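Local coordinates for putative glucosidase lplD, ALPHA-GALACTURONIDASE (Bacillus subtilis, PDB 3FEF), which hydrolyses alpha-galacturonides, probably alpha-1,4-di-galacturonate in nature, as an NAD(+)- and manganese-dependent homotetrameric family 4 glycosidase, at residues L3-G14 with R31-D40; G13-M23 with A45-G53. All blocks are in the same frame, centred on the assembly; numbering follows the deposited sequence.

Contact 1 pairs the first two strands of the parallel sheet, and contact 2 sets the glycine loop and helix that follow the first strand against the helix that follows the second. Their centres lie about 11 Å apart and they share Gly-13 and Gly-14, whose backbone is held by Asp-40 and Tyr-39 in contact 1 and by Asn-49 in contact 2. Tyr-10 reaches from the first strand to the start of helix 18-28, its OH 2.9 Å from Ala-19 N. Both contacts fall within the region that, by similarity, binds NAD(+). The side chain of Ser-15 lies about 11 Å from that of His-170, the probable proton donor, and about 14 Å from the bound magnesium ion.

Contact 1: residues L3-G14 with R31-D40; sequences LDQIKIAYIGGG and RMSGTVALYD
Strands 6-11 and 34-39 run parallel, and their backbone groups answer one another from Ile-6 N, which donates to Ser-33 O (3.1 Å), to Tyr-39 N, which donates to Tyr-10 O (2.8 Å). Ile-8 N to Thr-35 O is almost straight, at 176°. Ile-6 O takes Thr-35 N and also a water, which is weakly bonded to Thr-35 OG1. That hydroxyl lies 3.5 Å from Lys-7 CD; the lysine chain runs on past Ala-37, and its NZ is satisfied by the carbonyls of Ala-72 and Ser-74. On the other face Tyr-10 CB packs on Leu-38 CD2 and Val-36 CG1. The strands open a Rossmann-type beta-alpha-beta unit, with helix 18-28 as the crossover, and the first strand runs into a glycine-rich loop, Gly-12 to Gly-14, entered by a type II turn from Tyr-10 to Gly-13, consistent with dinucleotide binding. There Tyr-39 O accepts two donors, Gly-12 N and, from above the carbonyl plane, Gly-13 N (2.8 Å). A side chain at Gly-13 would strike Leu-38 CB. Asp-40, its CG anti to the backbone N (chi1 -162°), brings OD2 to Gly-14 N (2.8 Å), met on the anti side of the carboxylate, while OD1 accepts from Asp-42 N. A leucine in place of Asp-40 would probably leave Gly-14 N without its acceptor and the glycine loop freer to shift. At the far end Leu-3 N donates to Arg-31 O (2.9 Å).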
ATOM      1  N   LEU A   3     -10.674   8.931 -40.695  1.00 44.74           N
ATOM      2  CA  LEU A   3     -11.778   8.902 -39.690  1.00 42.74           C
ATOM      3  C   LEU A   3     -12.371  10.300 -39.559  1.00 41.77           C
ATOM      4  O   LEU A   3     -11.681  11.260 -39.212  1.00 42.63           O
ATOM      5  CB  LEU A   3     -11.275   8.366 -38.345  1.00 43.82           C
ATOM      6  CG  LEU A   3     -12.268   8.170 -37.192  1.00 42.77           C
ATOM      7  CD1 LEU A   3     -13.395   7.191 -37.547  1.00 42.23           C
ATOM      8  CD2 LEU A   3     -11.532   7.701 -35.935  1.00 41.31           C
ATOM      9  N   ASP A   4     -13.658  10.402 -39.856  1.00 40.63           N
ATOM     10  CA  ASP A   4     -14.308  11.681 -40.071  1.00 42.32           C
ATOM     11  C   ASP A   4     -15.219  12.033 -38.905  1.00 40.34           C
ATOM     12  O   ASP A   4     -15.437  11.220 -38.016  1.00 39.27           O
ATOM     13  CB  ASP A   4     -15.144  11.623 -41.356  1.00 46.30           C
ATOM     14  CG  ASP A   4     -14.316  11.275 -42.584  1.00 50.93           C
ATOM     15  OD1 ASP A   4     -13.079  11.477 -42.562  1.00 53.99           O
ATOM     16  OD2 ASP A   4     -14.905  10.799 -43.579  1.00 52.26           O
ATOM     17  N   GLN A   5     -15.743  13.254 -38.920  1.00 39.37           N
ATOM     18  CA  GLN A   5     -16.727  13.702 -37.933  1.00 40.36           C
ATOM     19  C   GLN A   5     -16.254  13.718 -36.469  1.00 38.74           C
ATOM     20  O   GLN A   5     -17.066  13.669 -35.549  1.00 38.46           O
ATOM     21  CB  GLN A   5     -18.007  12.891 -38.082  1.00 45.42           C
ATOM     22  CG  GLN A   5     -18.709  13.169 -39.415  1.00 50.68           C
ATOM     23  CD  GLN A   5     -19.826  12.192 -39.705  1.00 52.26           C
ATOM     24  OE1 GLN A   5     -19.758  11.015 -39.330  1.00 54.20           O
ATOM     25  NE2 GLN A   5     -20.862  12.668 -40.386  1.00 52.71           N
ATOM     26  N   ILE A   6     -14.944  13.799 -36.263  1.00 35.98           N
ATOM     27  CA  ILE A   6     -14.389  13.934 -34.926  1.00 34.51           C
ATOM     28  C   ILE A   6     -14.688  15.326 -34.419  1.00 33.69           C
ATOM     29  O   ILE A   6     -14.716  16.280 -35.199  1.00 33.29           O
ATOM     30  CB  ILE A   6     -12.861  13.751 -34.945  1.00 34.37           C
ATOM     31  CG1 ILE A   6     -12.523  12.339 -35.432  1.00 34.33           C
ATOM     32  CG2 ILE A   6     -12.263  14.058 -33.572  1.00 30.51           C
ATOM     33  CD1 ILE A   6     -13.332  11.283 -34.714  1.00 36.29           C
ATOM     34  N   LYS A   7     -14.904  15.455 -33.116  1.00 29.84           N
ATOM     35  CA  LYS A   7     -15.181  16.769 -32.557  1.00 31.10           C
ATOM     36  C   LYS A   7     -14.261  17.124 -31.392  1.00 28.32           C
ATOM     37  O   LYS A   7     -14.194  16.416 -30.388  1.00 26.61           O
ATOM     38  CB  LYS A   7     -16.649  16.884 -32.149  1.00 29.55           C
ATOM     39  CG  LYS A   7     -16.894  17.911 -31.077  1.00 32.92           C
ATOM     40  CD  LYS A   7     -17.674  19.105 -31.577  1.00 33.73           C
ATOM     41  CE  LYS A   7     -17.850  20.146 -30.485  1.00 35.15           C
ATOM     42  NZ  LYS A   7     -19.111  20.016 -29.694  1.00 38.91           N
ATOM     43  N   ILE A   8     -13.547  18.227 -31.556  1.00 27.76           N
ATOM     44  CA  ILE A   8     -12.629  18.712 -30.551  1.00 27.19           C
ATOM     45  C   ILE A   8     -13.188  19.981 -29.908  1.00 28.48           C
ATOM     46  O   ILE A   8     -13.564  20.935 -30.596  1.00 30.80           O
ATOM     47  CB  ILE A   8     -11.276  19.024 -31.189  1.00 27.04           C
ATOM     48  CG1 ILE A   8     -10.649  17.758 -31.783  1.00 26.49           C
ATOM     49  CG2 ILE A   8     -10.324  19.649 -30.170  1.00 26.32           C
ATOM     50  CD1 ILE A   8      -9.399  18.046 -32.653  1.00 29.34           C
ATOM     51  N   ALA A   9     -13.288  19.981 -28.588  1.00 26.89           N
ATOM     52  CA  ALA A   9     -13.633  21.192 -27.875  1.00 26.92           C
ATOM     53  C   ALA A   9     -12.320  21.822 -27.437  1.00 28.48           C
ATOM     54  O   ALA A   9     -11.443  21.146 -26.903  1.00 30.14           O
ATOM     55  CB  ALA A   9     -14.499  20.883 -26.689  1.00 25.19           C
ATOM     56  N   TYR A  10     -12.166  23.111 -27.688  1.00 30.10           N
ATOM     57  CA  TYR A  10     -10.938  23.788 -27.309  1.00 28.28           C
ATOM     58  C   TYR A  10     -11.216  24.895 -26.308  1.00 28.14           C
ATOM     59  O   TYR A  10     -11.777  25.922 -26.674  1.00 28.19           O
ATOM     60  CB  TYR A  10     -10.253  24.389 -28.525  1.00 27.29           C
ATOM     61  CG  TYR A  10      -8.811  24.651 -28.239  1.00 28.04           C
ATOM     62  CD1 TYR A  10      -7.831  23.878 -28.813  1.00 29.44           C
ATOM     63  CD2 TYR A  10      -8.433  25.620 -27.324  1.00 28.78           C
ATOM     64  CE1 TYR A  10      -6.504  24.086 -28.532  1.00 30.38           C
ATOM     65  CE2 TYR A  10      -7.108  25.836 -27.037  1.00 30.74           C
ATOM     66  CZ  TYR A  10      -6.148  25.056 -27.643  1.00 29.16           C
ATOM     67  OH  TYR A  10      -4.826  25.252 -27.367  1.00 32.19           O
ATOM     68  N   ILE A  11     -10.808  24.686 -25.054  1.00 26.95           N
ATOM     69  CA  ILE A  11     -10.969  25.677 -24.000  1.00 24.32           C
ATOM     70  C   ILE A  11      -9.707  26.532 -23.872  1.00 27.23           C
ATOM     71  O   ILE A  11      -8.624  26.044 -23.533  1.00 23.78           O
ATOM     72  CB  ILE A  11     -11.307  25.011 -22.658  1.00 26.71           C
ATOM     73  CG1 ILE A  11     -12.535  24.125 -22.818  1.00 23.73           C
ATOM     74  CG2 ILE A  11     -11.522  26.071 -21.587  1.00 27.16           C
ATOM     75  CD1 ILE A  11     -12.824  23.247 -21.634  1.00 27.91           C
ATOM     76  N   GLY A  12      -9.864  27.822 -24.162  1.00 29.42           N
ATOM     77  CA  GLY A  12      -8.758  28.744 -24.297  1.00 28.22           C
ATOM     78  C   GLY A  12      -8.563  28.946 -25.783  1.00 34.05           C
ATOM     79  O   GLY A  12      -7.450  29.266 -26.247  1.00 34.86           O
ATOM     80  N   GLY A  13      -9.657  28.767 -26.530  1.00 33.80           N
ATOM     81  CA  GLY A  13      -9.640  28.810 -28.000  1.00 34.94           C
ATOM     82  C   GLY A  13      -9.216  30.117 -28.664  1.00 36.87           C
ATOM     83  O   GLY A  13      -9.175  30.214 -29.901  1.00 35.81           O
ATOM     84  N   GLY A  14      -8.899  31.122 -27.853  1.00 36.06           N
ATOM     85  CA  GLY A  14      -8.368  32.373 -28.370  1.00 37.58           C
ATOM     86  C   GLY A  14      -6.853  32.324 -28.291  1.00 38.37           C
ATOM     87  O   GLY A  14      -6.164  33.273 -28.670  1.00 36.98           O
ATOM     88  N   ARG A  31      -5.088  11.561 -41.543  1.00 41.11           N
ATOM     89  CA  ARG A  31      -5.790  10.485 -40.854  1.00 37.35           C
ATOM     90  C   ARG A  31      -7.177  10.885 -40.347  1.00 36.49           C
ATOM     91  O   ARG A  31      -8.023  10.029 -40.132  1.00 37.85           O
ATOM     92  CB  ARG A  31      -4.939   9.976 -39.686  1.00 38.86           C
ATOM     93  CG  ARG A  31      -3.679   9.176 -40.081  1.00 36.37           C
ATOM     94  CD  ARG A  31      -2.926   8.691 -38.813  1.00 38.71           C
ATOM     95  NE  ARG A  31      -2.308   9.793 -38.074  1.00 35.66           N
ATOM     96  CZ  ARG A  31      -1.541   9.656 -36.996  1.00 36.94           C
ATOM     97  NH1 ARG A  31      -1.282   8.453 -36.497  1.00 36.76           N
ATOM     98  NH2 ARG A  31      -1.029  10.734 -36.413  1.00 35.18           N
HETATM   99  N   MSE A  32      -7.428  12.178 -40.167  1.00 35.43           N
HETATM  100  CA  MSE A  32      -8.636  12.606 -39.463  1.00 35.12           C
HETATM  101  C   MSE A  32      -9.306  13.833 -40.050  1.00 33.46           C
HETATM  102  O   MSE A  32      -8.689  14.616 -40.760  1.00 33.11           O
HETATM  103  CB  MSE A  32      -8.304  12.944 -38.006  1.00 36.21           C
HETATM  104  CG  MSE A  32      -7.775  11.808 -37.157  1.00 37.19           C
HETATM  105 SE   MSE A  32      -7.208  12.503 -35.403  1.00 43.32          SE
HETATM  106  CE  MSE A  32      -5.706  13.620 -35.923  1.00 37.95           C
ATOM    107  N   SER A  33     -10.570  14.024 -39.699  1.00 32.57           N
ATOM    108  CA  SER A  33     -11.241  15.272 -40.000  1.00 32.36           C
ATOM    109  C   SER A  33     -12.468  15.429 -39.127  1.00 29.19           C
ATOM    110  O   SER A  33     -12.995  14.442 -38.609  1.00 30.47           O
ATOM    111  CB  SER A  33     -11.625  15.330 -41.485  1.00 34.90           C
ATOM    112  OG  SER A  33     -12.845  14.650 -41.697  1.00 36.84           O
ATOM    113  N   GLY A  34     -12.933  16.665 -38.974  1.00 29.28           N
ATOM    114  CA  GLY A  34     -14.117  16.963 -38.173  1.00 27.79           C
ATOM    115  C   GLY A  34     -14.160  18.439 -37.822  1.00 32.04           C
ATOM    116  O   GLY A  34     -13.803  19.289 -38.640  1.00 30.59           O
ATOM    117  N   THR A  35     -14.568  18.754 -36.597  1.00 32.16           N
ATOM    118  CA  THR A  35     -14.760  20.147 -36.199  1.00 32.36           C
ATOM    119  C   THR A  35     -14.071  20.511 -34.878  1.00 30.68           C
ATOM    120  O   THR A  35     -13.942  19.686 -33.969  1.00 28.97           O
ATOM    121  CB  THR A  35     -16.249  20.452 -36.008  1.00 33.17           C
ATOM    122  OG1 THR A  35     -16.707  19.733 -34.866  1.00 38.11           O
ATOM    123  CG2 THR A  35     -17.063  19.994 -37.215  1.00 35.99           C
ATOM    124  N   VAL A  36     -13.670  21.771 -34.777  1.00 29.31           N
ATOM    125  CA  VAL A  36     -13.093  22.305 -33.566  1.00 29.26           C
ATOM    126  C   VAL A  36     -13.973  23.426 -33.026  1.00 30.02           C
ATOM    127  O   VAL A  36     -14.082  24.484 -33.643  1.00 29.97           O
ATOM    128  CB  VAL A  36     -11.692  22.852 -33.838  1.00 26.87           C
ATOM    129  CG1 VAL A  36     -11.065  23.371 -32.555  1.00 25.28           C
ATOM    130  CG2 VAL A  36     -10.817  21.756 -34.467  1.00 29.34           C
ATOM    131  N   ALA A  37     -14.609  23.189 -31.882  1.00 29.45           N
ATOM    132  CA  ALA A  37     -15.341  24.246 -31.194  1.00 30.11           C
ATOM    133  C   ALA A  37     -14.359  25.054 -30.334  1.00 31.04           C
ATOM    134  O   ALA A  37     -13.760  24.511 -29.387  1.00 30.58           O
ATOM    135  CB  ALA A  37     -16.429  23.654 -30.332  1.00 27.68           C
ATOM    136  N   LEU A  38     -14.190  26.334 -30.670  1.00 29.45           N
ATOM    137  CA  LEU A  38     -13.297  27.221 -29.930  1.00 30.08           C
ATOM    138  C   LEU A  38     -14.047  28.003 -28.847  1.00 32.26           C
ATOM    139  O   LEU A  38     -14.943  28.794 -29.143  1.00 33.57           O
ATOM    140  CB  LEU A  38     -12.617  28.200 -30.885  1.00 30.68           C
ATOM    141  CG  LEU A  38     -11.740  27.651 -32.018  1.00 30.89           C
ATOM    142  CD1 LEU A  38     -11.403  28.747 -33.012  1.00 30.17           C
ATOM    143  CD2 LEU A  38     -10.458  27.039 -31.479  1.00 29.90           C
ATOM    144  N   TYR A  39     -13.694  27.790 -27.587  1.00 31.58           N
ATOM    145  CA  TYR A  39     -14.308  28.576 -26.523  1.00 30.72           C
ATOM    146  C   TYR A  39     -13.271  29.376 -25.751  1.00 32.82           C
ATOM    147  O   TYR A  39     -12.201  28.865 -25.405  1.00 29.44           O
ATOM    148  CB  TYR A  39     -15.103  27.693 -25.559  1.00 32.35           C
ATOM    149  CG  TYR A  39     -15.601  28.469 -24.372  1.00 34.71           C
ATOM    150  CD1 TYR A  39     -16.783  29.203 -24.444  1.00 34.19           C
ATOM    151  CD2 TYR A  39     -14.871  28.501 -23.183  1.00 36.86           C
ATOM    152  CE1 TYR A  39     -17.230  29.935 -23.366  1.00 35.84           C
ATOM    153  CE2 TYR A  39     -15.313  29.236 -22.088  1.00 37.40           C
ATOM    154  CZ  TYR A  39     -16.499  29.947 -22.191  1.00 38.12           C
ATOM    155  OH  TYR A  39     -16.957  30.676 -21.112  1.00 41.22           O
ATOM    156  N   ASP A  40     -13.606  30.630 -25.461  1.00 34.01           N
ATOM    157  CA  ASP A  40     -12.702  31.524 -24.754  1.00 35.92           C
ATOM    158  C   ASP A  40     -13.486  32.679 -24.143  1.00 38.57           C
ATOM    159  O   ASP A  40     -14.378  33.235 -24.782  1.00 39.86           O
ATOM    160  CB  ASP A  40     -11.637  32.062 -25.714  1.00 36.59           C
ATOM    161  CG  ASP A  40     -10.422  32.629 -24.983  1.00 37.89           C
ATOM    162  OD1 ASP A  40     -10.610  33.482 -24.090  1.00 37.79           O
ATOM    163  OD2 ASP A  40      -9.282  32.219 -25.307  1.00 38.66           O
TER
HETATM  164  O   HOH W   1     -17.367  16.670 -35.942  1.00 50.52           O

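Contact 2: residues G13-M23 with A45-G53; sequences GGSQGWARSLM and AAQKNEVIG
Helices 18-23 and 45-53 run nearly parallel, 16° apart with their axes 11.2 Å from each other, and the glycine loop before the first helix comes close enough to the second for the CA atoms of Gly-14 and Ala-46 to stand 3.9 Å apart. These are the first two helices of the Rossmann-type fold, and both the loop and the helices belong to the probable NAD(+) site. Small residues suit the approach: Ala-45 CB rests on Gly-14 CA, where a side chain on the glycine would clash. Asn-49 ties its helix both to the loop and to the first helix, because its amide donates and accepts. Its ND2 gives one hydrogen to Gly-13 O, at 173°, and the other to Ser-15 O (2.8 Å), both partners lying in the amide plane. OD1 is gripped side-on by Arg-20 through NE (2.7 Å) and NH2, with guanidinium and amide planes 87° apart; NH2 also reaches Thr-309. The selenomethionine Met-23, extended beyond CG, crosses Asn-49 at about a right angle and sets CE 3.5 Å from its CG. Ser-15 OG accepts from Gly-17 N in an ST turn and from Ala-19 N. Over one face of the Arg-20 guanidinium sits Ile-52 CD1, 3.5 Å from NH2.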
ATOM      1  N   GLY A  13      -9.657  28.767 -26.530  1.00 33.80           N
ATOM      2  CA  GLY A  13      -9.640  28.810 -28.000  1.00 34.94           C
ATOM      3  C   GLY A  13      -9.216  30.117 -28.664  1.00 36.87           C
ATOM      4  O   GLY A  13      -9.175  30.214 -29.901  1.00 35.81           O
ATOM      5  N   GLY A  14      -8.899  31.122 -27.853  1.00 36.06           N
ATOM      6  CA  GLY A  14      -8.368  32.373 -28.370  1.00 37.58           C
ATOM      7  C   GLY A  14      -6.853  32.324 -28.291  1.00 38.37           C
ATOM      8  O   GLY A  14      -6.164  33.273 -28.670  1.00 36.98           O
ATOM      9  N   SER A  15      -6.344  31.199 -27.794  1.00 40.45           N
ATOM     10  CA  SER A  15      -4.909  31.005 -27.575  1.00 39.19           C
ATOM     11  C   SER A  15      -4.097  31.360 -28.806  1.00 41.06           C
ATOM     12  O   SER A  15      -4.506  31.103 -29.935  1.00 40.96           O
ATOM     13  CB  SER A  15      -4.625  29.558 -27.185  1.00 40.10           C
ATOM     14  OG  SER A  15      -3.302  29.192 -27.555  1.00 43.07           O
ATOM     15  N   GLN A  16      -2.941  31.963 -28.581  1.00 44.15           N
ATOM     16  CA  GLN A  16      -2.046  32.296 -29.665  1.00 42.21           C
ATOM     17  C   GLN A  16      -0.773  31.462 -29.564  1.00 42.57           C
ATOM     18  O   GLN A  16       0.211  31.744 -30.249  1.00 42.36           O
ATOM     19  CB  GLN A  16      -1.751  33.805 -29.666  1.00 43.40           C
ATOM     20  CG  GLN A  16      -2.916  34.639 -30.227  1.00 43.45           C
ATOM     21  CD  GLN A  16      -2.742  36.144 -30.050  1.00 44.13           C
ATOM     22  OE1 GLN A  16      -2.820  36.901 -31.015  1.00 42.95           O
ATOM     23  NE2 GLN A  16      -2.520  36.583 -28.811  1.00 44.12           N
ATOM     24  N   GLY A  17      -0.804  30.435 -28.707  1.00 41.52           N
ATOM     25  CA  GLY A  17       0.316  29.479 -28.559  1.00 36.67           C
ATOM     26  C   GLY A  17      -0.108  28.056 -28.922  1.00 37.29           C
ATOM     27  O   GLY A  17      -0.015  27.634 -30.086  1.00 33.22           O
ATOM     28  N   TRP A  18      -0.599  27.318 -27.929  1.00 33.65           N
ATOM     29  CA  TRP A  18      -1.117  25.961 -28.153  1.00 34.82           C
ATOM     30  C   TRP A  18      -2.175  25.816 -29.250  1.00 34.26           C
ATOM     31  O   TRP A  18      -2.102  24.885 -30.036  1.00 35.24           O
ATOM     32  CB  TRP A  18      -1.621  25.344 -26.836  1.00 36.28           C
ATOM     33  CG  TRP A  18      -0.501  25.179 -25.853  1.00 36.86           C
ATOM     34  CD1 TRP A  18      -0.248  25.948 -24.752  1.00 35.70           C
ATOM     35  CD2 TRP A  18       0.550  24.212 -25.924  1.00 36.42           C
ATOM     36  NE1 TRP A  18       0.889  25.494 -24.118  1.00 37.63           N
ATOM     37  CE2 TRP A  18       1.394  24.430 -24.820  1.00 39.13           C
ATOM     38  CE3 TRP A  18       0.838  23.159 -26.798  1.00 39.36           C
ATOM     39  CZ2 TRP A  18       2.518  23.636 -24.572  1.00 41.99           C
ATOM     40  CZ3 TRP A  18       1.953  22.378 -26.559  1.00 41.13           C
ATOM     41  CH2 TRP A  18       2.783  22.620 -25.455  1.00 42.35           C
ATOM     42  N   ALA A  19      -3.171  26.697 -29.299  1.00 34.41           N
ATOM     43  CA  ALA A  19      -4.203  26.570 -30.350  1.00 37.69           C
ATOM     44  C   ALA A  19      -3.611  26.596 -31.772  1.00 34.26           C
ATOM     45  O   ALA A  19      -4.002  25.811 -32.626  1.00 34.38           O
ATOM     46  CB  ALA A  19      -5.302  27.643 -30.195  1.00 37.91           C
ATOM     47  N   ARG A  20      -2.668  27.497 -32.006  1.00 35.13           N
ATOM     48  CA  ARG A  20      -1.995  27.633 -33.303  1.00 37.50           C
ATOM     49  C   ARG A  20      -1.207  26.376 -33.661  1.00 38.20           C
ATOM     50  O   ARG A  20      -1.317  25.844 -34.767  1.00 38.21           O
ATOM     51  CB  ARG A  20      -1.029  28.823 -33.285  1.00 37.04           C
ATOM     52  CG  ARG A  20      -1.703  30.161 -33.217  1.00 37.32           C
ATOM     53  CD  ARG A  20      -2.597  30.378 -34.418  1.00 38.40           C
ATOM     54  NE  ARG A  20      -3.525  31.458 -34.137  1.00 36.97           N
ATOM     55  CZ  ARG A  20      -3.192  32.740 -34.187  1.00 38.28           C
ATOM     56  NH1 ARG A  20      -1.958  33.077 -34.539  1.00 34.57           N
ATOM     57  NH2 ARG A  20      -4.091  33.680 -33.888  1.00 36.65           N
ATOM     58  N   SER A  21      -0.413  25.910 -32.713  1.00 36.92           N
ATOM     59  CA  SER A  21       0.338  24.682 -32.880  1.00 38.96           C
ATOM     60  C   SER A  21      -0.592  23.496 -33.176  1.00 38.85           C
ATOM     61  O   SER A  21      -0.339  22.692 -34.073  1.00 38.78           O
ATOM     62  CB  SER A  21       1.192  24.426 -31.642  1.00 40.07           C
ATOM     63  OG  SER A  21       0.992  23.098 -31.192  1.00 45.60           O
ATOM     64  N   LEU A  22      -1.691  23.402 -32.443  1.00 37.23           N
ATOM     65  CA  LEU A  22      -2.690  22.393 -32.749  1.00 37.17           C
ATOM     66  C   LEU A  22      -3.201  22.543 -34.193  1.00 35.91           C
ATOM     67  O   LEU A  22      -3.351  21.562 -34.916  1.00 35.66           O
ATOM     68  CB  LEU A  22      -3.854  22.484 -31.760  1.00 37.27           C
ATOM     69  CG  LEU A  22      -5.131  21.767 -32.186  1.00 40.66           C
ATOM     70  CD1 LEU A  22      -4.985  20.260 -32.008  1.00 41.54           C
ATOM     71  CD2 LEU A  22      -6.357  22.311 -31.434  1.00 41.20           C
HETATM   72  N   MSE A  23      -3.480  23.769 -34.611  1.00 35.16           N
HETATM   73  CA  MSE A  23      -4.008  23.992 -35.961  1.00 37.03           C
HETATM   74  C   MSE A  23      -3.038  23.531 -37.048  1.00 32.12           C
HETATM   75  O   MSE A  23      -3.422  22.826 -37.981  1.00 31.74           O
HETATM   76  CB  MSE A  23      -4.359  25.462 -36.162  1.00 39.82           C
HETATM   77  CG  MSE A  23      -5.542  25.895 -35.341  1.00 45.74           C
HETATM   78 SE   MSE A  23      -5.885  27.820 -35.454  1.00 53.22          SE
HETATM   79  CE  MSE A  23      -6.828  27.975 -33.758  1.00 50.77           C
ATOM     80  N   ALA A  45     -10.866  36.937 -29.571  1.00 34.37           N
ATOM     81  CA  ALA A  45      -9.694  36.143 -29.929  1.00 33.17           C
ATOM     82  C   ALA A  45     -10.124  34.802 -30.531  1.00 32.04           C
ATOM     83  O   ALA A  45      -9.537  34.331 -31.503  1.00 32.62           O
ATOM     84  CB  ALA A  45      -8.795  35.932 -28.706  1.00 31.90           C
ATOM     85  N   ALA A  46     -11.152  34.183 -29.965  1.00 28.04           N
ATOM     86  CA  ALA A  46     -11.591  32.896 -30.482  1.00 29.14           C
ATOM     87  C   ALA A  46     -12.072  33.074 -31.921  1.00 31.82           C
ATOM     88  O   ALA A  46     -11.804  32.241 -32.781  1.00 30.24           O
ATOM     89  CB  ALA A  46     -12.694  32.308 -29.603  1.00 27.22           C
ATOM     90  N   GLN A  47     -12.777  34.174 -32.172  0.50 32.56           N
ATOM     91  CA  GLN A  47     -13.338  34.450 -33.495  0.50 34.50           C
ATOM     92  C   GLN A  47     -12.228  34.581 -34.534  0.50 33.58           C
ATOM     93  O   GLN A  47     -12.348  34.100 -35.661  0.50 33.05           O
ATOM     94  CB  GLN A  47     -14.198  35.722 -33.456  0.50 36.06           C
ATOM     95  CG  GLN A  47     -15.108  35.913 -34.670  0.50 38.14           C
ATOM     96  CD  GLN A  47     -16.025  37.121 -34.535  0.50 38.81           C
ATOM     97  OE1 GLN A  47     -15.621  38.169 -34.032  0.50 39.26           O
ATOM     98  NE2 GLN A  47     -17.263  36.977 -34.988  0.50 40.43           N
ATOM     99  N   LYS A  48     -11.142  35.228 -34.142  1.00 33.47           N
ATOM    100  CA  LYS A  48      -9.978  35.358 -35.004  1.00 36.47           C
ATOM    101  C   LYS A  48      -9.273  34.024 -35.297  1.00 36.61           C
ATOM    102  O   LYS A  48      -8.843  33.777 -36.424  1.00 36.97           O
ATOM    103  CB  LYS A  48      -9.005  36.366 -34.405  1.00 37.07           C
ATOM    104  CG  LYS A  48      -9.524  37.796 -34.489  1.00 38.92           C
ATOM    105  CD  LYS A  48      -8.611  38.744 -33.754  1.00 41.88           C
ATOM    106  CE  LYS A  48      -9.213  40.138 -33.713  1.00 43.24           C
ATOM    107  NZ  LYS A  48      -8.278  41.093 -33.071  1.00 45.26           N
ATOM    108  N   ASN A  49      -9.141  33.173 -34.289  1.00 32.75           N
ATOM    109  CA  ASN A  49      -8.647  31.825 -34.527  1.00 32.39           C
ATOM    110  C   ASN A  49      -9.596  31.029 -35.409  1.00 30.86           C
ATOM    111  O   ASN A  49      -9.184  30.123 -36.135  1.00 30.29           O
ATOM    112  CB  ASN A  49      -8.429  31.091 -33.206  1.00 31.79           C
ATOM    113  CG  ASN A  49      -7.052  31.325 -32.644  1.00 33.00           C
ATOM    114  OD1 ASN A  49      -6.137  31.673 -33.381  1.00 32.62           O
ATOM    115  ND2 ASN A  49      -6.893  31.140 -31.333  1.00 30.89           N
ATOM    116  N   GLU A  50     -10.877  31.354 -35.339  1.00 31.23           N
ATOM    117  CA  GLU A  50     -11.837  30.653 -36.172  1.00 33.61           C
ATOM    118  C   GLU A  50     -11.601  30.993 -37.642  1.00 34.55           C
ATOM    119  O   GLU A  50     -11.675  30.125 -38.505  1.00 34.14           O
ATOM    120  CB  GLU A  50     -13.261  30.994 -35.763  1.00 34.13           C
ATOM    121  CG  GLU A  50     -14.287  30.496 -36.731  1.00 37.16           C
ATOM    122  CD  GLU A  50     -15.522  31.367 -36.739  1.00 41.78           C
ATOM    123  OE1 GLU A  50     -16.361  31.240 -35.813  1.00 40.31           O
ATOM    124  OE2 GLU A  50     -15.648  32.181 -37.680  1.00 44.59           O
ATOM    125  N   VAL A  51     -11.308  32.260 -37.921  1.00 34.86           N
ATOM    126  CA  VAL A  51     -11.109  32.707 -39.301  1.00 34.73           C
ATOM    127  C   VAL A  51      -9.771  32.201 -39.847  1.00 35.58           C
ATOM    128  O   VAL A  51      -9.691  31.703 -40.961  1.00 32.68           O
ATOM    129  CB  VAL A  51     -11.179  34.260 -39.416  1.00 35.11           C
ATOM    130  CG1 VAL A  51     -10.803  34.723 -40.818  1.00 31.14           C
ATOM    131  CG2 VAL A  51     -12.564  34.764 -39.035  1.00 33.49           C
ATOM    132  N   ILE A  52      -8.711  32.334 -39.059  1.00 34.87           N
ATOM    133  CA  ILE A  52      -7.432  31.746 -39.439  1.00 35.88           C
ATOM    134  C   ILE A  52      -7.549  30.222 -39.592  1.00 36.73           C
ATOM    135  O   ILE A  52      -7.013  29.632 -40.524  1.00 37.30           O
ATOM    136  CB  ILE A  52      -6.371  32.079 -38.400  1.00 37.72           C
ATOM    137  CG1 ILE A  52      -6.106  33.593 -38.389  1.00 36.60           C
ATOM    138  CG2 ILE A  52      -5.111  31.274 -38.643  1.00 36.97           C
ATOM    139  CD1 ILE A  52      -5.397  34.079 -37.126  1.00 35.87           C
ATOM    140  N   GLY A  53      -8.281  29.583 -38.692  1.00 35.69           N
ATOM    141  CA  GLY A  53      -8.422  28.133 -38.765  1.00 36.80           C
ATOM    142  C   GLY A  53      -9.080  27.651 -40.049  1.00 36.63           C
ATOM    143  O   GLY A  53      -8.630  26.674 -40.677  1.00 32.55           O
TER